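Local coordinates for intracellular protein transport protein USO1 (Saccharomyces cerevisiae S288c, PDB 6LSU) that is required for protein transport from the endoplasmic reticulum to the Golgi complex, and is represented here by its globular head of armadillo-type repeats, at residues V366-H371 / F435-D440; I350-R355 / V418-T423; L512-L517 / A573-I578. All coordinates share one frame; numbering follows the deposited sequence.

Contact 1: V366-H371 / F435-D440; sequences VRSNEH and FMDNFD
Ser368 and Asp437 meet in this surface contact, where Ser368 OG comes within 2.6 Å of Asp437 OD2. The same hydroxyl oxygen lies beside the Met436 chain, 3.6 Å from its CG. Met436 and Arg367 run side by side and point the same way, with Arg367 CD 4.1 Å from Met436 CE. Both chains start with CG anti to the backbone N (chi1 -175° in Arg367, -167° in Met436) and then bend. Further along, Asn438 ND2 sits 4.1 Å from Glu370 CA.

What places these groups is a pair of matching corners. A type II turn from Val366 to Asn369 follows helix 354-366, another from Phe435 to Asn438 follows helix 421-435, and Ser368 and Asp437 take the left-handed backbone position in their turns. Each turn finishes on an asparagine N-cap for the next helix. Beyond the turns, Gln373 ties the second corner to helix 370-376: its OE1 accepts from Asn438 ND2, while its NE2 donates to Met436 O. On the far side of the first corner, Gln329 and Asn330 hold Asn369 ND2.

Between the two corners, then, the clear hydrogen bonds come from Gln373, just past the first turn, and the direct touch of Arg367 on Met436 adds mainly van der Waals packing.

Contact 2: I350-R355 / V418-T423; sequences IPKKVR and VHTFDT
Arg355 reaches across to Thr423 and His419, and its side chain can be followed atom by atom. CB starts the contact at Thr423 OG1, 3.4 Å away. The chain then runs extended from CG to NE (chi2 -179°), which carries CD past that oxygen to His419 CE1 at 4.0 Å. NE is closer still to the imidazole, 3.8 Å from CE1, and CE1 lies over one face of the guanidinium. The two side chains cross at about a right angle, but their flat groups are tilted 53° apart, so this is no parallel stack. Ile350 CB also packs on a guanidinium face, offset toward the rim. At the tip, NH2 donates to Phe347 O and NH1 more weakly to Ala345 O, both near the end of helix 337-346. Trp411 of helix 404-414 touches Arg355, Thr423 and the His419 ring.

Nearer the surface, Lys352 crosses Thr420, its CD 3.5 Å from Thr420 CG2. Thr420 chi1 of 66° turns CG2 to the lysine and leaves OG1 to cap helix 421-435 through a weak bond from Thr423 N, 3.4 Å long.

A leucine in place of Arg355 would probably leave the Phe347 carbonyl without this donor and the His419 ring without its guanidinium neighbour.

The chemistry implies a division of labour: the guanidinium donates to carbonyls at the end of helix 337-346, whereas Thr423, through CB and CD, and His419, through CD, NE and the guanidinium face, are met by van der Waals contact.

Contact 3: L512-L517 / A573-I578; sequences LNPFKL and AADIRI
The backbones draw nearest at Pro514 and Ile578, CA to CA 6.0 Å, where the first turns of helices 514-528 and 577-590 come together. Pro514 puts its ring against three residues: CG is 3.5 Å from Asp575 OD2, and CB faces both Arg577 CB and Ile578 CG1, the last at 4.3 Å. Leu517, one turn on, lays CD1 3.4 Å from Ile578 O and also touches Ile578 CG2. On the other flank, Phe515 brings CZ to Arg577 CD, 3.6 Å apart, with ring and guanidinium planes 38° from each other.

Arg577 is bent at chi3 (-92°), which folds its head back onto Asp575. NE and Asp575 OD1 form a salt bridge of 2.8 Å, although the N-H points poorly at the oxygen (129°), and OD2 lies at the guanidinium edge, in its plane. The same OD1 weakly caps Arg577 N, while NH2 makes a second salt bridge to Asp692. Two acids thus probably balance this buried arginine.

Asn513 OD1 weakly caps Lys516 N. Two capped helix starts side by side, Pro514, Leu517 and Ile578 forming the apolar part, suit an armadillo-repeat alpha-solenoid; segment 512-517 lies in ARM 8, 573-578 in ARM 9.

Contacts 1 and 2 hold the same two helices, 354-366 and 421-435, at their two ends: contact 2 at the starts, contact 1 at the corners where they finish, with centres 25 Å apart. Contact 3 repeats the start-to-start pairing farther along the solenoid. It touches contact 2 through aromatic packing, Phe421 CE1 lying 3.7 Å from Phe515 CD1, whereas contact 1 touches neither. Chemistry follows depth. Contact 1 is at the surface and mixes a serine, an acid and two long side chains, Arg367 and Met436; contact 2 is partly buried and sets a histidine over an arginine guanidinium; contact 3 is buried, with apolar packing beside an arginine paired with an acid of its own segment and with Asp692.

Contact 1: V366-H371 / F435-D440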
loop_
_atom_site.group_PDB
_atom_site.type_symbol
_atom_site.label_atom_id
_atom_site.label_comp_id
_atom_site.label_asym_id
_atom_site.label_seq_id
_atom_site.Cartn_x
_atom_site.Cartn_y
_atom_site.Cartn_z
ATOM N N VAL A 366 12.075 -8.907 1.900
ATOM C CA VAL A 366 13.052 -9.525 2.861
ATOM C C VAL A 366 12.340 -10.241 3.997
ATOM O O VAL A 366 12.956 -11.051 4.673
ATOM C CB VAL A 366 14.041 -8.511 3.420
ATOM C CG1 VAL A 366 14.719 -7.733 2.331
ATOM C CG2 VAL A 366 13.384 -7.571 4.387
ATOM N N ARG A 367 11.062 -9.990 4.173
ATOM C CA ARG A 367 10.329 -10.542 5.321
ATOM C C ARG A 367 10.547 -12.048 5.415
ATOM O O ARG A 367 10.110 -12.756 4.539
ATOM C CB ARG A 367 8.841 -10.241 5.156
ATOM C CG ARG A 367 8.019 -10.686 6.371
ATOM C CD ARG A 367 6.836 -9.813 6.750
ATOM N NE ARG A 367 6.341 -9.135 5.559
ATOM C CZ ARG A 367 6.304 -7.829 5.378
ATOM N NH1 ARG A 367 6.678 -7.027 6.336
ATOM N NH2 ARG A 367 5.905 -7.320 4.233
ATOM N N SER A 368 11.170 -12.530 6.469
ATOM C CA SER A 368 11.175 -13.984 6.835
ATOM C C SER A 368 12.043 -14.854 5.910
ATOM O O SER A 368 11.689 -15.994 5.695
ATOM C CB SER A 368 9.772 -14.496 6.829
ATOM O OG SER A 368 9.369 -14.629 8.158
ATOM N N ASN A 369 13.114 -14.303 5.356
ATOM C CA ASN A 369 13.977 -14.952 4.346
ATOM C C ASN A 369 15.386 -14.702 4.858
ATOM O O ASN A 369 15.850 -13.560 4.607
ATOM C CB ASN A 369 13.719 -14.308 2.991
ATOM C CG ASN A 369 14.471 -14.934 1.840
ATOM O OD1 ASN A 369 15.686 -15.183 1.911
ATOM N ND2 ASN A 369 13.753 -15.138 0.749
ATOM N N GLU A 370 15.955 -15.656 5.635
ATOM C CA GLU A 370 17.357 -15.592 6.107
ATOM C C GLU A 370 18.233 -14.926 5.023
ATOM O O GLU A 370 18.929 -13.955 5.294
ATOM C CB GLU A 370 17.870 -17.008 6.384
ATOM C CG GLU A 370 17.760 -17.500 7.813
ATOM C CD GLU A 370 18.941 -18.371 8.219
ATOM O OE1 GLU A 370 18.730 -19.425 8.894
ATOM O OE2 GLU A 370 20.076 -18.008 7.821
ATOM N N HIS A 371 18.212 -15.467 3.813
ATOM C CA HIS A 371 19.126 -15.061 2.713
ATOM C C HIS A 371 18.905 -13.560 2.405
ATOM O O HIS A 371 19.916 -12.786 2.281
ATOM C CB HIS A 371 18.902 -15.934 1.459
ATOM C CG HIS A 371 19.794 -15.479 0.365
ATOM N ND1 HIS A 371 19.357 -15.096 -0.843
ATOM C CD2 HIS A 371 21.088 -15.165 0.404
ATOM C CE1 HIS A 371 20.350 -14.579 -1.525
ATOM N NE2 HIS A 371 21.418 -14.617 -0.785
ATOM N N PHE A 435 14.093 -8.462 10.834
ATOM C CA PHE A 435 14.372 -9.325 11.998
ATOM C C PHE A 435 13.408 -10.484 11.974
ATOM O O PHE A 435 13.691 -11.475 12.711
ATOM C CB PHE A 435 14.171 -8.589 13.326
ATOM C CG PHE A 435 15.229 -7.573 13.626
ATOM C CD1 PHE A 435 16.559 -7.932 13.718
ATOM C CD2 PHE A 435 14.898 -6.251 13.845
ATOM C CE1 PHE A 435 17.541 -6.971 13.947
ATOM C CE2 PHE A 435 15.879 -5.286 14.060
ATOM C CZ PHE A 435 17.192 -5.649 14.116
ATOM N N MET A 436 12.317 -10.390 11.221
ATOM C CA MET A 436 11.226 -11.406 11.348
ATOM C C MET A 436 11.799 -12.818 11.258
ATOM O O MET A 436 12.478 -13.108 10.252
ATOM C CB MET A 436 10.185 -11.228 10.244
ATOM C CG MET A 436 8.961 -12.007 10.531
ATOM S SD MET A 436 8.109 -11.152 11.825
ATOM C CE MET A 436 7.337 -9.863 10.824
ATOM N N ASP A 437 11.509 -13.636 12.278
ATOM C CA ASP A 437 11.803 -15.102 12.361
ATOM C C ASP A 437 13.291 -15.402 12.229
ATOM O O ASP A 437 13.622 -16.478 11.748
ATOM C CB ASP A 437 11.067 -15.862 11.271
ATOM C CG ASP A 437 9.581 -15.811 11.488
ATOM O OD1 ASP A 437 9.169 -16.009 12.660
ATOM O OD2 ASP A 437 8.856 -15.583 10.489
ATOM N N ASN A 438 14.149 -14.508 12.712
ATOM C CA ASN A 438 15.624 -14.634 12.657
ATOM C C ASN A 438 16.205 -14.297 14.034
ATOM O O ASN A 438 16.773 -13.159 14.254
ATOM C CB ASN A 438 16.109 -13.718 11.556
ATOM C CG ASN A 438 17.480 -14.060 11.052
ATOM O OD1 ASN A 438 18.319 -14.589 11.812
ATOM N ND2 ASN A 438 17.729 -13.717 9.784
ATOM N N PHE A 439 16.069 -15.230 14.960
ATOM C CA PHE A 439 16.611 -15.117 16.337
ATOM C C PHE A 439 18.079 -14.674 16.364
ATOM O O PHE A 439 18.429 -13.810 17.160
ATOM C CB PHE A 439 16.466 -16.418 17.118
ATOM C CG PHE A 439 17.190 -16.322 18.441
ATOM C CD1 PHE A 439 16.635 -15.640 19.522
ATOM C CD2 PHE A 439 18.463 -16.868 18.591
ATOM C CE1 PHE A 439 17.328 -15.538 20.718
ATOM C CE2 PHE A 439 19.157 -16.747 19.784
ATOM C CZ PHE A 439 18.594 -16.077 20.841
ATOM N N ASP A 440 18.936 -15.252 15.547
ATOM C CA ASP A 440 20.391 -14.921 15.573
ATOM C C ASP A 440 20.542 -13.438 15.246
ATOM O O ASP A 440 21.340 -12.701 15.901
ATOM C CB ASP A 440 21.189 -15.820 14.621
ATOM C CG ASP A 440 21.006 -17.328 14.870
ATOM O OD1 ASP A 440 20.780 -17.713 16.051
ATOM O OD2 ASP A 440 21.088 -18.118 13.858
#

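Contact 2: I350-R355 / V418-T423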
loop_
_atom_site.group_PDB
_atom_site.type_symbol
_atom_site.label_atom_id
_atom_site.label_comp_id
_atom_site.label_asym_id
_atom_site.label_seq_id
_atom_site.Cartn_x
_atom_site.Cartn_y
_atom_site.Cartn_z
ATOM N N ILE A 350 13.327 12.463 -3.621
ATOM C CA ILE A 350 12.211 11.479 -3.698
ATOM C C ILE A 350 10.995 12.044 -2.970
ATOM O O ILE A 350 11.106 12.373 -1.776
ATOM C CB ILE A 350 12.600 10.140 -3.080
ATOM C CG1 ILE A 350 13.726 9.469 -3.855
ATOM C CG2 ILE A 350 11.365 9.246 -2.948
ATOM C CD1 ILE A 350 13.369 9.078 -5.245
ATOM N N PRO A 351 9.825 12.157 -3.636
ATOM C CA PRO A 351 8.599 12.577 -2.973
ATOM C C PRO A 351 8.181 11.744 -1.739
ATOM O O PRO A 351 8.433 10.602 -1.695
ATOM C CB PRO A 351 7.553 12.440 -4.096
ATOM C CG PRO A 351 8.370 12.697 -5.376
ATOM C CD PRO A 351 9.639 11.920 -5.075
ATOM N N LYS A 352 7.576 12.409 -0.749
ATOM C CA LYS A 352 7.054 11.858 0.519
ATOM C C LYS A 352 6.108 10.690 0.230
ATOM O O LYS A 352 6.119 9.716 0.946
ATOM C CB LYS A 352 6.335 12.962 1.298
ATOM C CG LYS A 352 7.266 14.111 1.681
ATOM C CD LYS A 352 6.656 15.227 2.521
ATOM C CE LYS A 352 7.693 16.286 2.869
ATOM N NZ LYS A 352 7.094 17.456 3.574
ATOM N N LYS A 353 5.285 10.796 -0.790
ATOM C CA LYS A 353 4.351 9.701 -1.142
ATOM C C LYS A 353 5.107 8.486 -1.693
ATOM O O LYS A 353 4.510 7.369 -1.687
ATOM C CB LYS A 353 3.429 10.118 -2.282
ATOM C CG LYS A 353 2.364 11.132 -1.939
ATOM C CD LYS A 353 1.059 10.789 -2.629
ATOM C CE LYS A 353 0.146 11.984 -2.780
ATOM N NZ LYS A 353 0.598 12.838 -3.905
ATOM N N VAL A 354 6.344 8.672 -2.182
ATOM C CA VAL A 354 7.131 7.540 -2.742
ATOM C C VAL A 354 7.911 6.827 -1.657
ATOM O O VAL A 354 7.848 5.578 -1.712
ATOM C CB VAL A 354 8.024 7.966 -3.908
ATOM C CG1 VAL A 354 8.863 6.786 -4.373
ATOM C CG2 VAL A 354 7.178 8.528 -5.030
ATOM N N ARG A 355 8.627 7.550 -0.779
ATOM C CA ARG A 355 9.461 6.939 0.293
ATOM C C ARG A 355 8.763 5.786 1.000
ATOM O O ARG A 355 9.296 4.703 1.023
ATOM C CB ARG A 355 9.872 7.970 1.335
ATOM C CG ARG A 355 11.156 8.695 0.991
ATOM C CD ARG A 355 11.563 9.711 2.058
ATOM N NE ARG A 355 12.311 10.746 1.391
ATOM C CZ ARG A 355 13.472 10.559 0.822
ATOM N NH1 ARG A 355 14.083 9.367 0.878
ATOM N NH2 ARG A 355 14.019 11.586 0.197
ATOM N N VAL A 418 11.618 16.677 9.087
ATOM C CA VAL A 418 12.073 16.439 7.675
ATOM C C VAL A 418 11.312 15.267 7.005
ATOM O O VAL A 418 10.979 15.409 5.782
ATOM C CB VAL A 418 13.597 16.246 7.574
ATOM C CG1 VAL A 418 14.144 15.356 8.692
ATOM C CG2 VAL A 418 13.983 15.717 6.186
ATOM N N HIS A 419 11.007 14.173 7.719
ATOM C CA HIS A 419 10.266 13.002 7.152
ATOM C C HIS A 419 8.850 12.857 7.717
ATOM O O HIS A 419 8.590 13.276 8.846
ATOM C CB HIS A 419 11.022 11.683 7.371
ATOM C CG HIS A 419 12.270 11.605 6.560
ATOM N ND1 HIS A 419 12.315 11.998 5.247
ATOM C CD2 HIS A 419 13.511 11.189 6.865
ATOM C CE1 HIS A 419 13.529 11.844 4.772
ATOM N NE2 HIS A 419 14.283 11.344 5.741
ATOM N N THR A 420 7.944 12.304 6.938
ATOM C CA THR A 420 6.537 12.142 7.345
ATOM C C THR A 420 6.423 10.967 8.336
ATOM O O THR A 420 7.282 10.063 8.447
ATOM C CB THR A 420 5.609 11.952 6.149
ATOM O OG1 THR A 420 5.991 10.692 5.588
ATOM C CG2 THR A 420 5.709 13.086 5.152
ATOM N N PHE A 421 5.355 10.970 9.073
ATOM C CA PHE A 421 5.079 9.892 10.033
ATOM C C PHE A 421 5.065 8.580 9.267
ATOM O O PHE A 421 5.694 7.660 9.769
ATOM C CB PHE A 421 3.781 10.170 10.791
ATOM C CG PHE A 421 3.420 9.140 11.827
ATOM C CD1 PHE A 421 4.198 8.983 12.971
ATOM C CD2 PHE A 421 2.366 8.272 11.619
ATOM C CE1 PHE A 421 3.886 8.020 13.926
ATOM C CE2 PHE A 421 2.049 7.302 12.553
ATOM C CZ PHE A 421 2.772 7.211 13.730
ATOM N N ASP A 422 4.425 8.535 8.106
ATOM C CA ASP A 422 4.300 7.344 7.217
ATOM C C ASP A 422 5.682 6.725 6.929
ATOM O O ASP A 422 5.806 5.515 7.124
ATOM C CB ASP A 422 3.498 7.689 5.962
ATOM C CG ASP A 422 1.991 7.691 6.207
ATOM O OD1 ASP A 422 1.552 7.440 7.376
ATOM O OD2 ASP A 422 1.262 7.912 5.229
ATOM N N THR A 423 6.679 7.537 6.535
ATOM C CA THR A 423 8.076 7.074 6.333
ATOM C C THR A 423 8.549 6.414 7.622
ATOM O O THR A 423 8.967 5.253 7.608
ATOM C CB THR A 423 8.992 8.211 5.872
ATOM O OG1 THR A 423 8.733 8.577 4.522
ATOM C CG2 THR A 423 10.469 7.890 5.936
#

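Contact 3: L512-L517 / A573-I578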
loop_
_atom_site.group_PDB
_atom_site.type_symbol
_atom_site.label_atom_id
_atom_site.label_comp_id
_atom_site.label_asym_id
_atom_site.label_seq_id
_atom_site.Cartn_x
_atom_site.Cartn_y
_atom_site.Cartn_z
ATOM N N LEU A 512 8.600 17.029 22.246
ATOM C CA LEU A 512 8.702 17.522 20.857
ATOM C C LEU A 512 8.864 16.377 19.821
ATOM O O LEU A 512 8.923 16.669 18.641
ATOM C CB LEU A 512 9.917 18.438 20.818
ATOM C CG LEU A 512 9.828 19.648 21.749
ATOM C CD1 LEU A 512 10.788 20.750 21.311
ATOM C CD2 LEU A 512 8.393 20.189 21.802
ATOM N N ASN A 513 9.008 15.130 20.254
ATOM C CA ASN A 513 9.221 13.970 19.371
ATOM C C ASN A 513 8.694 12.724 20.076
ATOM O O ASN A 513 9.404 11.740 20.216
ATOM C CB ASN A 513 10.703 13.848 19.007
ATOM C CG ASN A 513 10.964 12.764 17.988
ATOM O OD1 ASN A 513 10.022 12.121 17.506
ATOM N ND2 ASN A 513 12.231 12.564 17.664
ATOM N N PRO A 514 7.458 12.724 20.593
ATOM C CA PRO A 514 7.008 11.637 21.460
ATOM C C PRO A 514 7.240 10.264 20.798
ATOM O O PRO A 514 7.698 9.341 21.489
ATOM C CB PRO A 514 5.512 11.932 21.708
ATOM C CG PRO A 514 5.158 12.902 20.554
ATOM C CD PRO A 514 6.416 13.705 20.324
ATOM N N PHE A 515 6.982 10.184 19.486
ATOM C CA PHE A 515 6.943 8.925 18.700
ATOM C C PHE A 515 8.316 8.225 18.741
ATOM O O PHE A 515 8.379 6.961 18.775
ATOM C CB PHE A 515 6.388 9.223 17.303
ATOM C CG PHE A 515 4.887 9.202 17.342
ATOM C CD1 PHE A 515 4.247 8.023 17.623
ATOM C CD2 PHE A 515 4.143 10.336 17.152
ATOM C CE1 PHE A 515 2.881 7.971 17.713
ATOM C CE2 PHE A 515 2.764 10.281 17.240
ATOM C CZ PHE A 515 2.139 9.103 17.540
ATOM N N LYS A 516 9.398 8.990 18.839
ATOM C CA LYS A 516 10.726 8.395 19.131
ATOM C C LYS A 516 10.624 7.331 20.242
ATOM O O LYS A 516 11.258 6.247 20.136
ATOM C CB LYS A 516 11.675 9.458 19.644
ATOM C CG LYS A 516 12.970 8.921 20.185
ATOM C CD LYS A 516 14.047 9.962 20.210
ATOM C CE LYS A 516 13.892 10.918 21.376
ATOM N NZ LYS A 516 14.960 11.946 21.306
ATOM N N LEU A 517 9.893 7.625 21.317
ATOM C CA LEU A 517 9.793 6.659 22.430
ATOM C C LEU A 517 8.835 5.537 22.018
ATOM O O LEU A 517 9.085 4.385 22.282
ATOM C CB LEU A 517 9.317 7.412 23.665
ATOM C CG LEU A 517 9.606 6.796 25.023
ATOM C CD1 LEU A 517 8.356 6.906 25.858
ATOM C CD2 LEU A 517 10.096 5.372 24.948
ATOM N N ALA A 573 3.930 14.599 32.158
ATOM C CA ALA A 573 4.423 15.015 30.813
ATOM C C ALA A 573 3.291 15.569 29.931
ATOM O O ALA A 573 2.125 15.057 30.003
ATOM C CB ALA A 573 5.121 13.869 30.123
ATOM N N ALA A 574 3.639 16.569 29.110
ATOM C CA ALA A 574 2.713 17.312 28.222
ATOM C C ALA A 574 1.968 16.309 27.339
ATOM O O ALA A 574 0.726 16.365 27.281
ATOM C CB ALA A 574 3.493 18.301 27.391
ATOM N N ASP A 575 2.722 15.405 26.708
ATOM C CA ASP A 575 2.206 14.348 25.807
ATOM C C ASP A 575 1.927 13.071 26.603
ATOM O O ASP A 575 2.852 12.581 27.281
ATOM C CB ASP A 575 3.213 14.086 24.692
ATOM C CG ASP A 575 2.515 13.854 23.378
ATOM O OD1 ASP A 575 1.621 12.976 23.364
ATOM O OD2 ASP A 575 2.801 14.615 22.441
ATOM N N ILE A 576 0.716 12.517 26.492
ATOM C CA ILE A 576 0.311 11.368 27.343
ATOM C C ILE A 576 0.874 10.102 26.695
ATOM O O ILE A 576 0.902 8.994 27.364
ATOM C CB ILE A 576 -1.212 11.340 27.580
ATOM C CG1 ILE A 576 -1.949 10.399 26.634
ATOM C CG2 ILE A 576 -1.791 12.743 27.531
ATOM C CD1 ILE A 576 -3.425 10.273 26.934
ATOM N N ARG A 577 1.356 10.266 25.465
ATOM C CA ARG A 577 2.023 9.199 24.685
ATOM C C ARG A 577 3.208 8.682 25.508
ATOM O O ARG A 577 3.236 7.470 25.819
ATOM C CB ARG A 577 2.403 9.764 23.315
ATOM C CG ARG A 577 1.326 9.570 22.262
ATOM C CD ARG A 577 1.679 10.249 20.961
ATOM N NE ARG A 577 1.114 11.579 20.989
ATOM C CZ ARG A 577 -0.060 11.911 20.488
ATOM N NH1 ARG A 577 -0.822 11.008 19.883
ATOM N NH2 ARG A 577 -0.456 13.165 20.582
ATOM N N ILE A 578 4.065 9.599 25.965
ATOM C CA ILE A 578 5.311 9.307 26.730
ATOM C C ILE A 578 5.048 8.346 27.881
ATOM O O ILE A 578 5.684 7.291 27.943
ATOM C CB ILE A 578 5.954 10.627 27.171
ATOM C CG1 ILE A 578 6.158 11.526 25.963
ATOM C CG2 ILE A 578 7.233 10.377 27.942
ATOM C CD1 ILE A 578 7.118 12.688 26.188
#